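Local structure of bifunctional enzyme IspD/IspF (Campylobacter jejuni, 1W55) at residues A[18-23]-A[289-294]; A[23-28]-A[54-59]; A[111-116]-A[179-184]. The protein catalyses two non-consecutive steps of isoprenoid precursor synthesis, transferring CMP from CTP to methylerythritol phosphate and later cyclising the phosphorylated product to methylerythritol cyclodiphosphate with release of CMP. All coordinates share one frame; numbering follows the deposited sequence. Where two conformers were deposited one is given.

Contact 1 (A[18-23]-A[289-294])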
loop_
_atom_site.group_PDB
_atom_site.type_symbol
_atom_site.label_atom_id
_atom_site.label_comp_id
_atom_site.label_asym_id
_atom_site.label_seq_id
_atom_site.Cartn_x
_atom_site.Cartn_y
_atom_site.Cartn_z
ATOM N N ASN A 18 24.505 -0.010 -22.062
ATOM C CA ASN A 18 25.423 -0.566 -21.094
ATOM C C ASN A 18 26.091 0.406 -20.142
ATOM O O ASN A 18 26.772 1.354 -20.536
ATOM C CB ASN A 18 26.446 -1.482 -21.773
ATOM C CG ASN A 18 25.989 -2.939 -21.820
ATOM O OD1 ASN A 18 24.786 -3.234 -21.916
ATOM N ND2 ASN A 18 26.953 -3.859 -21.769
ATOM N N THR A 19 25.837 0.166 -18.867
ATOM C CA THR A 19 26.770 0.547 -17.836
ATOM C C THR A 19 27.869 -0.515 -17.968
ATOM O O THR A 19 28.229 -0.882 -19.094
ATOM C CB THR A 19 26.060 0.510 -16.496
ATOM O OG1 THR A 19 24.746 -0.035 -16.683
ATOM C CG2 THR A 19 25.774 1.938 -16.035
ATOM N N LYS A 20 28.412 -1.022 -16.869
ATOM C CA LYS A 20 29.275 -2.190 -17.003
ATOM C C LYS A 20 28.416 -3.452 -17.108
ATOM O O LYS A 20 28.853 -4.457 -17.655
ATOM C CB LYS A 20 30.299 -2.290 -15.870
ATOM C CG LYS A 20 31.514 -3.196 -16.205
ATOM C CD LYS A 20 32.627 -2.427 -16.939
ATOM C CE LYS A 20 33.259 -3.282 -18.043
ATOM N NZ LYS A 20 34.208 -2.509 -18.904
ATOM N N VAL A 21 27.185 -3.379 -16.611
ATOM C CA VAL A 21 26.285 -4.526 -16.646
ATOM C C VAL A 21 25.571 -4.714 -17.995
ATOM O O VAL A 21 25.006 -3.772 -18.556
ATOM C CB VAL A 21 25.279 -4.540 -15.443
ATOM C CG1 VAL A 21 24.324 -3.374 -15.503
ATOM C CG2 VAL A 21 24.513 -5.872 -15.397
ATOM N N LYS A 22 25.625 -5.938 -18.509
ATOM C CA LYS A 22 24.852 -6.330 -19.682
ATOM C C LYS A 22 23.381 -6.497 -19.313
ATOM O O LYS A 22 23.033 -7.148 -18.308
ATOM C CB LYS A 22 25.388 -7.623 -20.269
ATOM C CG LYS A 22 26.751 -7.477 -20.937
ATOM C CD LYS A 22 27.277 -8.836 -21.379
ATOM C CE LYS A 22 28.769 -8.779 -21.728
ATOM N NZ LYS A 22 29.343 -10.147 -21.959
ATOM N N LYS A 23 22.518 -5.913 -20.137
ATOM C CA LYS A 23 21.097 -5.852 -19.822
ATOM C C LYS A 23 20.429 -7.220 -19.686
ATOM O O LYS A 23 19.464 -7.363 -18.941
ATOM C CB LYS A 23 20.353 -4.919 -20.782
ATOM C CG LYS A 23 19.960 -5.523 -22.125
ATOM C CD LYS A 23 18.951 -4.612 -22.805
ATOM C CE LYS A 23 19.587 -3.857 -23.938
ATOM N NZ LYS A 23 19.263 -4.543 -25.215
ATOM N N ALA A 289 38.901 -8.677 -13.632
ATOM C CA ALA A 289 38.102 -9.798 -13.137
ATOM C C ALA A 289 36.772 -9.300 -12.527
ATOM O O ALA A 289 35.718 -9.879 -12.769
ATOM C CB ALA A 289 38.892 -10.597 -12.120
ATOM N N TYR A 290 36.836 -8.230 -11.737
ATOM C CA TYR A 290 35.636 -7.600 -11.194
ATOM C C TYR A 290 34.725 -7.035 -12.295
ATOM O O TYR A 290 33.494 -7.100 -12.176
ATOM C CB TYR A 290 35.991 -6.516 -10.169
ATOM C CG TYR A 290 34.787 -5.971 -9.423
ATOM C CD1 TYR A 290 33.775 -6.827 -8.961
ATOM C CD2 TYR A 290 34.649 -4.601 -9.195
ATOM C CE1 TYR A 290 32.660 -6.330 -8.301
ATOM C CE2 TYR A 290 33.538 -4.091 -8.516
ATOM C CZ TYR A 290 32.551 -4.966 -8.074
ATOM O OH TYR A 290 31.451 -4.480 -7.411
ATOM N N ASP A 291 35.320 -6.492 -13.361
ATOM C CA ASP A 291 34.542 -6.073 -14.533
ATOM C C ASP A 291 33.711 -7.227 -15.089
ATOM O O ASP A 291 32.550 -7.033 -15.446
ATOM C CB ASP A 291 35.443 -5.534 -15.653
ATOM C CG ASP A 291 35.928 -4.110 -15.400
ATOM O OD1 ASP A 291 35.336 -3.399 -14.547
ATOM O OD2 ASP A 291 36.909 -3.624 -16.027
ATOM N N LYS A 292 34.306 -8.415 -15.186
ATOM C CA LYS A 292 33.569 -9.601 -15.642
ATOM C C LYS A 292 32.358 -9.905 -14.760
ATOM O O LYS A 292 31.295 -10.268 -15.255
ATOM C CB LYS A 292 34.476 -10.837 -15.703
ATOM C CG LYS A 292 35.556 -10.769 -16.760
ATOM C CD LYS A 292 34.977 -10.814 -18.177
ATOM C CE LYS A 292 35.968 -10.211 -19.180
ATOM N NZ LYS A 292 35.854 -10.788 -20.553
ATOM N N VAL A 293 32.538 -9.730 -13.455
ATOM C CA VAL A 293 31.519 -10.020 -12.453
ATOM C C VAL A 293 30.396 -8.991 -12.539
ATOM O O VAL A 293 29.219 -9.320 -12.389
ATOM C CB VAL A 293 32.164 -10.050 -11.040
ATOM C CG1 VAL A 293 31.134 -9.967 -9.948
ATOM C CG2 VAL A 293 33.050 -11.291 -10.888
ATOM N N ARG A 294 30.760 -7.744 -12.795
ATOM C CA ARG A 294 29.770 -6.686 -12.962
ATOM C C ARG A 294 28.941 -6.856 -14.246
ATOM O O ARG A 294 27.769 -6.490 -14.280
ATOM C CB ARG A 294 30.455 -5.330 -12.946
ATOM C CG ARG A 294 31.029 -4.940 -11.604
ATOM C CD ARG A 294 31.836 -3.658 -11.652
ATOM N NE ARG A 294 30.978 -2.476 -11.672
ATOM C CZ ARG A 294 31.314 -1.300 -12.200
ATOM N NH1 ARG A 294 32.501 -1.119 -12.781
ATOM N NH2 ARG A 294 30.452 -0.296 -12.152
#
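Lys20 reaches out from the loop 18-23 and lays its aliphatic chain across two residues one turn apart on helix 282-295, Asp291 and Arg294. Its CG stands anti to the backbone N (chi1 -160°), which sends the chain toward the helix, and bends at the second and third torsions then carry CD and CE across the carboxylate. The touching is done by methylenes: Lys20 CD lies 3.7 Å from Asp291 OD1. The ammonium ends near the other oxygen, with Lys20 NZ 4.1 Å from Asp291 OD2, beyond a salt bridge, though the opposite charges probably still attract weakly. A lysine suits the place because its long chain packs while its ammonium stays at the partly exposed surface.

Arg294 meets the same side chain nearly at a right angle. Its chain bends at chi3 (78°), and Lys20 CB sits over the centre of one face of the guanidinium, 3.9 Å from Arg294 CZ, an apolar carbon covering the flat group. Farther out, the lysine chain carries its ammonium away toward Asp291. Val21, buried and branched at CB, comes up against the helix backbone instead: Val21 CB is 3.4 Å from Arg294 O, and Val21 CA makes a CH···O contact with that same oxygen. Next to it, Lys22 and Glu295 are joined by a backbone hydrogen bond.

The contact is thus a loop laid against a helix near its C-terminal end, an interdomain interface of the bifunctional enzyme in which the cytidylyltransferase part meets the cyclodiphosphate synthase part within one chain.

Contact 2 (A[23-28]-A[54-59])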
loop_
_atom_site.group_PDB
_atom_site.type_symbol
_atom_site.label_atom_id
_atom_site.label_comp_id
_atom_site.label_asym_id
_atom_site.label_seq_id
_atom_site.Cartn_x
_atom_site.Cartn_y
_atom_site.Cartn_z
ATOM N N LYS A 23 22.518 -5.913 -20.137
ATOM C CA LYS A 23 21.097 -5.852 -19.822
ATOM C C LYS A 23 20.429 -7.220 -19.686
ATOM O O LYS A 23 19.464 -7.363 -18.941
ATOM C CB LYS A 23 20.353 -4.919 -20.782
ATOM C CG LYS A 23 19.960 -5.523 -22.125
ATOM C CD LYS A 23 18.951 -4.612 -22.805
ATOM C CE LYS A 23 19.587 -3.857 -23.938
ATOM N NZ LYS A 23 19.263 -4.543 -25.215
ATOM N N GLN A 24 20.957 -8.230 -20.365
ATOM C CA GLN A 24 20.367 -9.567 -20.288
ATOM C C GLN A 24 20.591 -10.241 -18.930
ATOM O O GLN A 24 19.880 -11.201 -18.599
ATOM C CB GLN A 24 20.817 -10.477 -21.437
ATOM C CG GLN A 24 22.250 -10.297 -21.898
ATOM C CD GLN A 24 22.388 -9.241 -22.985
ATOM O OE1 GLN A 24 22.778 -8.106 -22.699
ATOM N NE2 GLN A 24 22.072 -9.611 -24.232
ATOM N N PHE A 25 21.550 -9.714 -18.151
ATOM C CA PHE A 25 21.875 -10.240 -16.829
ATOM C C PHE A 25 21.456 -9.370 -15.635
ATOM O O PHE A 25 21.841 -9.666 -14.509
ATOM C CB PHE A 25 23.368 -10.605 -16.733
ATOM C CG PHE A 25 23.831 -11.514 -17.833
ATOM C CD1 PHE A 25 24.865 -11.131 -18.675
ATOM C CD2 PHE A 25 23.207 -12.729 -18.054
ATOM C CE1 PHE A 25 25.278 -11.950 -19.716
ATOM C CE2 PHE A 25 23.610 -13.563 -19.093
ATOM C CZ PHE A 25 24.648 -13.174 -19.921
ATOM N N LEU A 26 20.692 -8.306 -15.866
ATOM C CA LEU A 26 20.013 -7.610 -14.767
ATOM C C LEU A 26 19.084 -8.579 -14.073
ATOM O O LEU A 26 18.404 -9.369 -14.749
ATOM C CB LEU A 26 19.175 -6.443 -15.275
ATOM C CG LEU A 26 19.884 -5.267 -15.940
ATOM C CD1 LEU A 26 18.836 -4.346 -16.554
ATOM C CD2 LEU A 26 20.779 -4.521 -14.944
ATOM N N ARG A 27 19.031 -8.529 -12.746
ATOM C CA ARG A 27 18.178 -9.456 -12.021
ATOM C C ARG A 27 16.774 -8.912 -11.826
ATOM O O ARG A 27 16.587 -7.799 -11.355
ATOM C CB ARG A 27 18.808 -9.884 -10.679
ATOM C CG ARG A 27 19.358 -11.319 -10.693
ATOM C CD ARG A 27 20.333 -11.599 -11.855
ATOM N NE ARG A 27 21.033 -12.875 -11.737
ATOM C CZ ARG A 27 22.186 -13.156 -12.339
ATOM N NH1 ARG A 27 22.768 -12.260 -13.119
ATOM N NH2 ARG A 27 22.757 -14.344 -12.169
ATOM N N LEU A 28 15.798 -9.718 -12.213
ATOM C CA LEU A 28 14.382 -9.419 -12.025
ATOM C C LEU A 28 13.881 -10.535 -11.131
ATOM O O LEU A 28 13.776 -11.685 -11.566
ATOM C CB LEU A 28 13.624 -9.432 -13.368
ATOM C CG LEU A 28 14.168 -8.607 -14.547
ATOM C CD1 LEU A 28 13.149 -8.546 -15.688
ATOM C CD2 LEU A 28 14.608 -7.202 -14.145
ATOM N N SER A 54 22.237 -16.499 -28.249
ATOM C CA SER A 54 23.070 -16.116 -27.130
ATOM C C SER A 54 24.521 -15.854 -27.543
ATOM O O SER A 54 25.029 -16.482 -28.462
ATOM C CB SER A 54 23.012 -17.213 -26.056
ATOM O OG SER A 54 23.748 -16.824 -24.903
ATOM N N SER A 55 25.161 -14.915 -26.846
ATOM C CA SER A 55 26.599 -14.658 -26.963
ATOM C C SER A 55 27.342 -15.243 -25.767
ATOM O O SER A 55 28.559 -15.072 -25.649
ATOM C CB SER A 55 26.879 -13.154 -27.013
ATOM O OG SER A 55 26.443 -12.605 -28.235
ATOM N N ASN A 56 26.601 -15.898 -24.872
ATOM C CA ASN A 56 27.149 -16.493 -23.649
ATOM C C ASN A 56 26.448 -17.815 -23.339
ATOM O O ASN A 56 25.813 -17.954 -22.280
ATOM C CB ASN A 56 26.974 -15.555 -22.445
ATOM C CG ASN A 56 27.278 -14.098 -22.763
ATOM O OD1 ASN A 56 28.296 -13.552 -22.332
ATOM N ND2 ASN A 56 26.372 -13.450 -23.488
ATOM N N ILE A 57 26.559 -18.772 -24.257
ATOM C CA ILE A 57 25.818 -20.033 -24.160
ATOM C C ILE A 57 26.185 -20.839 -22.910
ATOM O O ILE A 57 25.301 -21.348 -22.217
ATOM C CB ILE A 57 25.974 -20.887 -25.456
ATOM C CG1 ILE A 57 25.241 -20.224 -26.628
ATOM C CG2 ILE A 57 25.419 -22.311 -25.256
ATOM C CD1 ILE A 57 25.360 -20.976 -27.955
ATOM N N THR A 58 27.487 -20.940 -22.637
ATOM C CA THR A 58 28.028 -21.700 -21.511
ATOM C C THR A 58 27.393 -21.227 -20.214
ATOM O O THR A 58 26.884 -22.033 -19.431
ATOM C CB THR A 58 29.579 -21.536 -21.432
ATOM O OG1 THR A 58 30.189 -22.020 -22.639
ATOM C CG2 THR A 58 30.177 -22.447 -20.346
ATOM N N TYR A 59 27.421 -19.913 -20.007
ATOM C CA TYR A 59 26.837 -19.306 -18.827
ATOM C C TYR A 59 25.310 -19.509 -18.761
ATOM O O TYR A 59 24.789 -19.924 -17.722
ATOM C CB TYR A 59 27.211 -17.825 -18.755
ATOM C CG TYR A 59 26.791 -17.159 -17.466
ATOM C CD1 TYR A 59 27.138 -17.707 -16.216
ATOM C CD2 TYR A 59 26.039 -15.990 -17.486
ATOM C CE1 TYR A 59 26.730 -17.096 -15.029
ATOM C CE2 TYR A 59 25.638 -15.368 -16.308
ATOM C CZ TYR A 59 25.985 -15.920 -15.089
ATOM O OH TYR A 59 25.564 -15.298 -13.937
#
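Phe25 and Tyr59 meet across backbones that stay well apart, their CA atoms 10.5 Å from one another, as a short 3-10 segment, 23-25, leading into strand 27-28 lies opposite the first turn of helix 57-61. Side chains therefore bridge the gap. Tyr59 turns its CD2-CE2 edge to one face of Phe25 in a T-shaped stack, with ring centroids 5.4 Å apart and planes at 72°; the closest carbons, Phe25 CE2 and Tyr59 CD2, are 3.8 Å apart. The extended first torsion of Tyr59 (chi1 -173°) swings its ring from the helix toward the loop. Gln24 CG lies over the opposite face of Phe25, so a flat, apolar phenylalanine suits this buried slot between a tyrosine edge and an aliphatic carbon. Asn56 closes in at the rim near the ring plane, its amide almost perpendicular to the phenyl and its ND2 4.0 Å from Phe25 CZ.

In this cytidylyltransferase of the GT-A clan, the segment 54-59 follows strand 50-54 of the parallel, nucleotide-binding part of the sheet. Asn56 occupies the N-cap position of the helix without making a capping bond through its side chain.

Arg27 works at the far end of Tyr59, a residue that supplies both an edge for the phenyl and a hydroxyl for the arginine. Arg27 was modelled in two conformers; in the one described, a bend at chi2 (53°) turns the guanidinium back toward Phe25 O, where a bond of 3.1 Å from Arg27 NH1 holds it. The link from Arg27 NH2 to Tyr59 OH, 3.5 Å long, is straight but weak and remains tentative. Beyond the pair, Tyr59 meets Phe63 in another edge-to-face contact.

Contact 3 (A[111-116]-A[179-184])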
loop_
_atom_site.group_PDB
_atom_site.type_symbol
_atom_site.label_atom_id
_atom_site.label_comp_id
_atom_site.label_asym_id
_atom_site.label_seq_id
_atom_site.Cartn_x
_atom_site.Cartn_y
_atom_site.Cartn_z
ATOM N N ILE A 111 -2.414 -14.162 -31.608
ATOM C CA ILE A 111 -2.814 -15.531 -31.894
ATOM C C ILE A 111 -4.190 -15.614 -32.588
ATOM O O ILE A 111 -4.361 -16.379 -33.539
ATOM C CB ILE A 111 -2.722 -16.381 -30.596
ATOM C CG1 ILE A 111 -1.415 -17.181 -30.588
ATOM C CG2 ILE A 111 -3.947 -17.280 -30.394
ATOM C CD1 ILE A 111 -1.265 -18.171 -31.747
ATOM N N GLU A 112 -5.141 -14.790 -32.142
ATOM C CA GLU A 112 -6.490 -14.768 -32.722
ATOM C C GLU A 112 -6.519 -14.288 -34.177
ATOM O O GLU A 112 -7.516 -14.477 -34.876
ATOM C CB GLU A 112 -7.450 -13.939 -31.854
ATOM C CG GLU A 112 -7.165 -12.443 -31.829
ATOM C CD GLU A 112 -8.234 -11.630 -31.113
ATOM O OE1 GLU A 112 -8.804 -10.715 -31.751
ATOM O OE2 GLU A 112 -8.497 -11.890 -29.914
ATOM N N ASN A 113 -5.420 -13.679 -34.625
ATOM C CA ASN A 113 -5.314 -13.153 -35.985
ATOM C C ASN A 113 -4.350 -13.931 -36.875
ATOM O O ASN A 113 -3.994 -13.485 -37.966
ATOM C CB ASN A 113 -4.942 -11.676 -35.948
ATOM C CG ASN A 113 -6.067 -10.821 -35.424
ATOM O OD1 ASN A 113 -7.084 -10.633 -36.096
ATOM N ND2 ASN A 113 -5.902 -10.305 -34.210
ATOM N N LEU A 114 -3.977 -15.118 -36.410
ATOM C CA LEU A 114 -2.986 -15.967 -37.062
ATOM C C LEU A 114 -3.167 -16.186 -38.564
ATOM O O LEU A 114 -2.182 -16.191 -39.308
ATOM C CB LEU A 114 -2.921 -17.322 -36.348
ATOM C CG LEU A 114 -1.675 -18.186 -36.552
ATOM C CD1 LEU A 114 -0.412 -17.362 -36.385
ATOM C CD2 LEU A 114 -1.686 -19.362 -35.593
ATOM N N ASP A 115 -4.411 -16.370 -39.005
ATOM C CA ASP A 115 -4.685 -16.723 -40.399
ATOM C C ASP A 115 -4.876 -15.521 -41.330
ATOM O O ASP A 115 -5.023 -15.694 -42.544
ATOM C CB ASP A 115 -5.900 -17.659 -40.489
ATOM C CG ASP A 115 -5.696 -18.964 -39.728
ATOM O OD1 ASP A 115 -4.634 -19.612 -39.896
ATOM O OD2 ASP A 115 -6.551 -19.422 -38.938
ATOM N N LYS A 116 -4.857 -14.316 -40.770
ATOM C CA LYS A 116 -5.109 -13.097 -41.546
ATOM C C LYS A 116 -3.983 -12.689 -42.505
ATOM O O LYS A 116 -4.233 -11.955 -43.461
ATOM C CB LYS A 116 -5.458 -11.918 -40.620
ATOM C CG LYS A 116 -6.759 -12.099 -39.841
ATOM C CD LYS A 116 -7.701 -10.910 -40.004
ATOM C CE LYS A 116 -9.076 -11.169 -39.366
ATOM N NZ LYS A 116 -9.012 -11.800 -38.006
ATOM N N LYS A 179 2.244 -10.481 -46.752
ATOM C CA LYS A 179 1.254 -9.596 -46.129
ATOM C C LYS A 179 1.428 -9.528 -44.614
ATOM O O LYS A 179 1.705 -10.539 -43.965
ATOM C CB LYS A 179 -0.180 -10.049 -46.464
ATOM C CG LYS A 179 -0.425 -10.335 -47.955
ATOM C CD LYS A 179 -1.167 -9.189 -48.653
ATOM C CE LYS A 179 -0.686 -8.999 -50.091
ATOM N NZ LYS A 179 0.395 -7.972 -50.170
ATOM N N ILE A 180 1.250 -8.329 -44.070
ATOM C CA ILE A 180 1.367 -8.071 -42.643
ATOM C C ILE A 180 0.013 -7.712 -42.038
ATOM O O ILE A 180 -0.726 -6.908 -42.599
ATOM C CB ILE A 180 2.364 -6.906 -42.385
ATOM C CG1 ILE A 180 3.600 -7.008 -43.301
ATOM C CG2 ILE A 180 2.740 -6.822 -40.876
ATOM C CD1 ILE A 180 4.461 -8.229 -43.073
ATOM N N TRP A 181 -0.300 -8.310 -40.893
ATOM C CA TRP A 181 -1.444 -7.896 -40.092
ATOM C C TRP A 181 -0.943 -7.131 -38.852
ATOM O O TRP A 181 -0.140 -7.655 -38.066
ATOM C CB TRP A 181 -2.306 -9.104 -39.691
ATOM C CG TRP A 181 -3.609 -8.712 -39.050
ATOM C CD1 TRP A 181 -3.894 -8.701 -37.714
ATOM C CD2 TRP A 181 -4.792 -8.250 -39.712
ATOM N NE1 TRP A 181 -5.181 -8.268 -37.502
ATOM C CE2 TRP A 181 -5.758 -7.983 -38.712
ATOM C CE3 TRP A 181 -5.142 -8.036 -41.055
ATOM C CZ2 TRP A 181 -7.050 -7.515 -39.011
ATOM C CZ3 TRP A 181 -6.428 -7.570 -41.354
ATOM C CH2 TRP A 181 -7.363 -7.315 -40.333
ATOM N N PHE A 182 -1.399 -5.889 -38.706
ATOM C CA PHE A 182 -1.021 -5.052 -37.572
ATOM C C PHE A 182 -2.051 -5.133 -36.446
ATOM O O PHE A 182 -3.250 -4.970 -36.664
ATOM C CB PHE A 182 -0.804 -3.600 -38.004
ATOM C CG PHE A 182 0.294 -3.431 -39.019
ATOM C CD1 PHE A 182 -0.004 -3.369 -40.383
ATOM C CD2 PHE A 182 1.629 -3.355 -38.618
ATOM C CE1 PHE A 182 1.009 -3.226 -41.334
ATOM C CE2 PHE A 182 2.647 -3.213 -39.562
ATOM C CZ PHE A 182 2.330 -3.145 -40.929
ATOM N N VAL A 183 -1.560 -5.393 -35.242
ATOM C CA VAL A 183 -2.398 -5.524 -34.059
ATOM C C VAL A 183 -1.970 -4.396 -33.125
ATOM O O VAL A 183 -0.801 -4.014 -33.136
ATOM C CB VAL A 183 -2.188 -6.943 -33.444
ATOM C CG1 VAL A 183 -1.948 -6.908 -31.945
ATOM C CG2 VAL A 183 -3.332 -7.861 -33.808
ATOM N N GLU A 184 -2.890 -3.833 -32.348
ATOM C CA GLU A 184 -2.514 -2.751 -31.423
ATOM C C GLU A 184 -1.473 -3.244 -30.404
ATOM O O GLU A 184 -1.614 -4.334 -29.842
ATOM C CB GLU A 184 -3.755 -2.155 -30.731
ATOM C CG GLU A 184 -3.479 -1.280 -29.504
ATOM C CD GLU A 184 -3.085 0.163 -29.830
ATOM O OE1 GLU A 184 -2.907 0.524 -31.014
ATOM O OE2 GLU A 184 -2.957 0.959 -28.877
#
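Lys116 and Asn113 meet the indole of Trp181 from the loop that follows helix 104-111, and much of the contact is gathered on this one flat ring. Lys116 CD sits over one face, 3.5 Å from the centroid of the six-membered ring and 9° off its normal, a CH-pi contact with good overlap. Lys116 CB covers the fused part of the same ring system, 3.8 Å from Trp181 CD2, so the methylenes run over the indole instead of standing upright on it. In Trp181 the first torsion is extended (chi1 -171°), which projects the ring off strand 180-184 to meet the loop.

Asn113 comes in at a slant near the NE1-CD1 border of the pyrrole ring, from the same side as Lys116, its amide plane turned 29° from the indole. Its CB is 3.6 Å from Trp181 CD1, and OD1 approaches Trp181 NE1 at 3.3 Å. Further along the strand the amide also meets Val183, where Asn113 ND2 is 3.6 Å from Val183 CG2. Asn113 and Val183 are the buried side of the contact, with Val183 also packed on helix 104-111.

Lys116 and Trp181 form the solvent side: both are exposed although their stack is close, and the lysine covers part of one indole face. The type I turn from Ile111 to Leu114 sets Asn113 facing the strand, while Trp181 is paired by its backbone with strand 119-124, the neighbour in the sheet.

Asn113 has its amide gripped at both ends, OD1 receiving Lys116 NZ at 3.0 Å and ND2 donating to Arg109 O. The polar atoms of the buried amide are thus both satisfied and its orientation fixed, and the charged tip of Lys116 is tied down while its carbons lie on the aromatic ring.

Overall arrangement
From the N terminus, strand 4-9 leads into the loop 18-23, which opens contact 1. The chain runs straight on through Lys23, shared with contact 2, and contact 2 closes first, when segment 54-59 returns after strand 50-54. Contact 3 then opens after helix 104-111 and closes at strand 180-184, in series with contact 2 and on the far side of the cytidylyltransferase domain, its centre about 31 Å from that of contact 2. Contact 1 closes last, at helix 282-295, so its long loop encloses both others and joins the cytidylyltransferase part to the cyclodiphosphate synthase part. Contacts 1 and 2 touch: Val21 CG1 lies 3.8 Å from Leu26 CD2.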